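Local structure of predicted transcriptional regulator (Clostridium thermocellum, 1XMA) at residues V42-L47 with I115-Q120. The protein probably binds DNA as a dimeric transcriptional regulator of the PadR-like family. Numbering follows the deposited sequence.
Sequences VDTIIL and IKYYKQ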
ATOM      1  N   VAL B  42       4.867  -5.215  -6.169  1.00 23.92           N
ATOM      2  CA  VAL B  42       5.950  -5.392  -7.129  1.00 23.89           C
ATOM      3  C   VAL B  42       5.802  -6.708  -7.872  1.00 23.50           C
ATOM      4  O   VAL B  42       5.705  -6.727  -9.120  1.00 26.05           O
ATOM      5  CB  VAL B  42       7.390  -5.228  -6.406  1.00 27.32           C
ATOM      6  CG1 VAL B  42       8.520  -5.987  -7.109  1.00 22.99           C
ATOM      7  CG2 VAL B  42       7.747  -3.789  -6.297  1.00 26.97           C
ATOM      8  N   ASP B  43       5.752  -7.809  -7.117  1.00 24.90           N
ATOM      9  CA  ASP B  43       5.650  -9.160  -7.706  1.00 24.74           C
ATOM     10  C   ASP B  43       4.407  -9.330  -8.559  1.00 23.13           C
ATOM     11  O   ASP B  43       4.464  -9.926  -9.649  1.00 23.05           O
ATOM     12  CB  ASP B  43       5.681 -10.225  -6.624  1.00 24.03           C
ATOM     13  CG  ASP B  43       7.013 -10.260  -5.880  1.00 27.67           C
ATOM     14  OD1 ASP B  43       7.882  -9.419  -6.147  1.00 30.23           O
ATOM     15  OD2 ASP B  43       7.193 -11.126  -5.020  1.00 29.69           O
ATOM     16  N   THR B  44       3.286  -8.822  -8.050  1.00 19.31           N
ATOM     17  CA  THR B  44       2.002  -8.889  -8.745  1.00 18.58           C
ATOM     18  C   THR B  44       2.039  -8.092 -10.061  1.00 18.90           C
ATOM     19  O   THR B  44       1.516  -8.549 -11.060  1.00 21.39           O
ATOM     20  CB  THR B  44       0.872  -8.368  -7.827  1.00 22.44           C
ATOM     21  OG1 THR B  44       0.920  -9.079  -6.578  1.00 21.81           O
ATOM     22  CG2 THR B  44      -0.521  -8.527  -8.492  1.00 20.47           C
ATOM     23  N   ILE B  45       2.672  -6.910 -10.039  1.00 18.52           N
ATOM     24  CA  ILE B  45       2.909  -6.102 -11.247  1.00 19.49           C
ATOM     25  C   ILE B  45       3.801  -6.821 -12.300  1.00 20.65           C
ATOM     26  O   ILE B  45       3.539  -6.758 -13.482  1.00 24.18           O
ATOM     27  CB  ILE B  45       3.524  -4.692 -10.862  1.00 19.11           C
ATOM     28  CG1 ILE B  45       2.497  -3.836 -10.100  1.00 18.21           C
ATOM     29  CG2 ILE B  45       4.127  -3.987 -12.091  1.00 18.12           C
ATOM     30  CD1 ILE B  45       3.008  -2.462  -9.618  1.00 16.53           C
ATOM     31  N   ILE B  46       4.856  -7.492 -11.850  1.00 22.97           N
ATOM     32  CA  ILE B  46       5.725  -8.277 -12.735  1.00 23.07           C
ATOM     33  C   ILE B  46       5.008  -9.487 -13.305  1.00 23.72           C
ATOM     34  O   ILE B  46       5.142  -9.777 -14.491  1.00 25.82           O
ATOM     35  CB  ILE B  46       7.035  -8.731 -12.039  1.00 23.48           C
ATOM     36  CG1 ILE B  46       7.951  -7.516 -11.802  1.00 24.49           C
ATOM     37  CG2 ILE B  46       7.753  -9.805 -12.896  1.00 21.42           C
ATOM     38  CD1 ILE B  46       8.944  -7.686 -10.663  1.00 24.44           C
ATOM     39  N   LEU B  47       4.228 -10.167 -12.465  1.00 21.82           N
ATOM     40  CA  LEU B  47       3.383 -11.278 -12.897  1.00 19.46           C
ATOM     41  C   LEU B  47       2.332 -10.846 -13.913  1.00 22.08           C
ATOM     42  O   LEU B  47       2.049 -11.561 -14.891  1.00 21.91           O
ATOM     43  CB  LEU B  47       2.708 -11.927 -11.683  1.00 19.68           C
ATOM     44  CG  LEU B  47       3.636 -12.665 -10.711  1.00 20.72           C
ATOM     45  CD1 LEU B  47       2.846 -13.170  -9.536  1.00 20.83           C
ATOM     46  CD2 LEU B  47       4.414 -13.822 -11.409  1.00 19.50           C
ATOM     47  N   ILE B 115       0.065 -17.697 -11.556  1.00 34.29           N
ATOM     48  CA  ILE B 115      -1.229 -17.129 -11.964  1.00 33.12           C
ATOM     49  C   ILE B 115      -2.188 -17.104 -10.768  1.00 33.03           C
ATOM     50  O   ILE B 115      -2.952 -16.160 -10.599  1.00 31.79           O
ATOM     51  CB  ILE B 115      -1.831 -17.910 -13.167  1.00 33.40           C
ATOM     52  CG1 ILE B 115      -1.197 -17.435 -14.468  1.00 31.69           C
ATOM     53  CG2 ILE B 115      -3.355 -17.732 -13.265  1.00 36.79           C
ATOM     54  CD1 ILE B 115      -1.118 -18.493 -15.533  1.00 34.23           C
ATOM     55  N   LYS B 116      -2.114 -18.149  -9.943  1.00 33.55           N
ATOM     56  CA  LYS B 116      -2.921 -18.282  -8.741  1.00 35.10           C
ATOM     57  C   LYS B 116      -2.496 -17.310  -7.634  1.00 34.47           C
ATOM     58  O   LYS B 116      -3.349 -16.760  -6.919  1.00 34.50           O
ATOM     59  CB  LYS B 116      -2.898 -19.737  -8.232  1.00 36.42           C
ATOM     60  N   TYR B 117      -1.187 -17.106  -7.479  1.00 32.21           N
ATOM     61  CA  TYR B 117      -0.693 -16.070  -6.579  1.00 30.39           C
ATOM     62  C   TYR B 117      -1.168 -14.678  -7.025  1.00 32.55           C
ATOM     63  O   TYR B 117      -1.548 -13.836  -6.189  1.00 31.20           O
ATOM     64  CB  TYR B 117       0.814 -16.115  -6.487  1.00 29.01           C
ATOM     65  CG  TYR B 117       1.464 -14.929  -5.761  1.00 28.76           C
ATOM     66  CD1 TYR B 117       2.002 -13.876  -6.480  1.00 26.21           C
ATOM     67  CD2 TYR B 117       1.570 -14.893  -4.352  1.00 31.36           C
ATOM     68  CE1 TYR B 117       2.618 -12.807  -5.858  1.00 28.93           C
ATOM     69  CE2 TYR B 117       2.207 -13.799  -3.690  1.00 29.90           C
ATOM     70  CZ  TYR B 117       2.729 -12.762  -4.470  1.00 30.53           C
ATOM     71  OH  TYR B 117       3.349 -11.660  -3.896  1.00 31.00           O
ATOM     72  N   TYR B 118      -1.133 -14.442  -8.337  1.00 32.24           N
ATOM     73  CA  TYR B 118      -1.597 -13.192  -8.920  1.00 31.65           C
ATOM     74  C   TYR B 118      -3.077 -12.937  -8.589  1.00 33.67           C
ATOM     75  O   TYR B 118      -3.454 -11.819  -8.196  1.00 32.91           O
ATOM     76  CB  TYR B 118      -1.370 -13.199 -10.448  1.00 29.27           C
ATOM     77  CG  TYR B 118      -2.030 -12.031 -11.157  1.00 29.23           C
ATOM     78  CD1 TYR B 118      -1.384 -10.789 -11.260  1.00 28.72           C
ATOM     79  CD2 TYR B 118      -3.321 -12.156 -11.702  1.00 26.51           C
ATOM     80  CE1 TYR B 118      -2.021  -9.694 -11.903  1.00 28.12           C
ATOM     81  CE2 TYR B 118      -3.939 -11.100 -12.343  1.00 27.23           C
ATOM     82  CZ  TYR B 118      -3.287  -9.865 -12.438  1.00 28.52           C
ATOM     83  OH  TYR B 118      -3.920  -8.820 -13.073  1.00 29.79           O
ATOM     84  N   LYS B 119      -3.912 -13.970  -8.741  1.00 34.50           N
ATOM     85  CA  LYS B 119      -5.365 -13.819  -8.509  1.00 36.45           C
ATOM     86  C   LYS B 119      -5.701 -13.544  -7.036  1.00 34.12           C
ATOM     87  O   LYS B 119      -6.609 -12.755  -6.737  1.00 32.74           O
ATOM     88  CB  LYS B 119      -6.145 -15.029  -9.036  1.00 38.82           C
ATOM     89  CG  LYS B 119      -6.156 -15.133 -10.550  1.00 41.38           C
ATOM     90  CD  LYS B 119      -7.257 -16.053 -11.040  1.00 46.31           C
ATOM     91  CE  LYS B 119      -6.840 -17.521 -11.004  1.00 48.05           C
ATOM     92  NZ  LYS B 119      -7.706 -18.360 -11.907  1.00 50.00           N
ATOM     93  N   GLN B 120      -4.956 -14.190  -6.136  1.00 30.13           N
ATOM     94  CA  GLN B 120      -5.049 -13.943  -4.704  1.00 34.52           C
ATOM     95  C   GLN B 120      -4.699 -12.487  -4.373  1.00 32.73           C
ATOM     96  O   GLN B 120      -5.405 -11.818  -3.611  1.00 27.53           O
ATOM     97  CB  GLN B 120      -4.120 -14.890  -3.918  1.00 36.34           C
ATOM     98  CG  GLN B 120      -4.380 -14.849  -2.388  1.00 44.91           C
ATOM     99  CD  GLN B 120      -3.182 -15.284  -1.528  1.00 47.05           C
ATOM    100  OE1 GLN B 120      -3.223 -16.340  -0.863  1.00 50.82           O
ATOM    101  NE2 GLN B 120      -2.110 -14.458  -1.520  1.00 50.53           N
TER
HETATM  102  O   HOH W   1       2.899  -8.760  -4.820  1.00 24.42           O
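Leu47 and Tyr117 make the tight part of this helix pair: CD1 of Leu47 lies in the plane of the Tyr117 ring, at its edge, and Leu47 CD1 to Tyr117 CD1 is 3.2 Å, short for two carbons. Tyr118 comes from the next position, and its CD1 sits 3.7 Å from Thr44 CG2 and likewise 3.7 Å from Thr44 O, the carbonyl oxygen meeting the ring edge. Because CG of each tyrosine is anti to the backbone N (chi1 170° and 171°), both rings reach helix 35-52, the Tyr117 ring coming to the OG1 branch of Thr44 and the Tyr118 ring to the CG2 branch. The segment axes come within 9.7 Å, their N-to-C directions 124° apart, joining the N-terminal helix of a PadR-like winged-helix fold to the long C-terminal helix that follows the wing strands 92-96 and 106-110. Around the Tyr117 hydroxyl the packing is looser: Asp43 CB stays 3.9 Å from Tyr117 OH, and one water bridges Thr44 OG1 (2.7 Å) and Tyr117 OH (3.1 Å). Asp43 turns its carboxylate to a salt bridge with Arg85, while the Tyr117 ring stacks with Tyr91. At the dimer interface, Tyr118 OH hydrogen-bonds Phe135 O and Lys137 N of the second subunit, whose Val136 packs on Thr44.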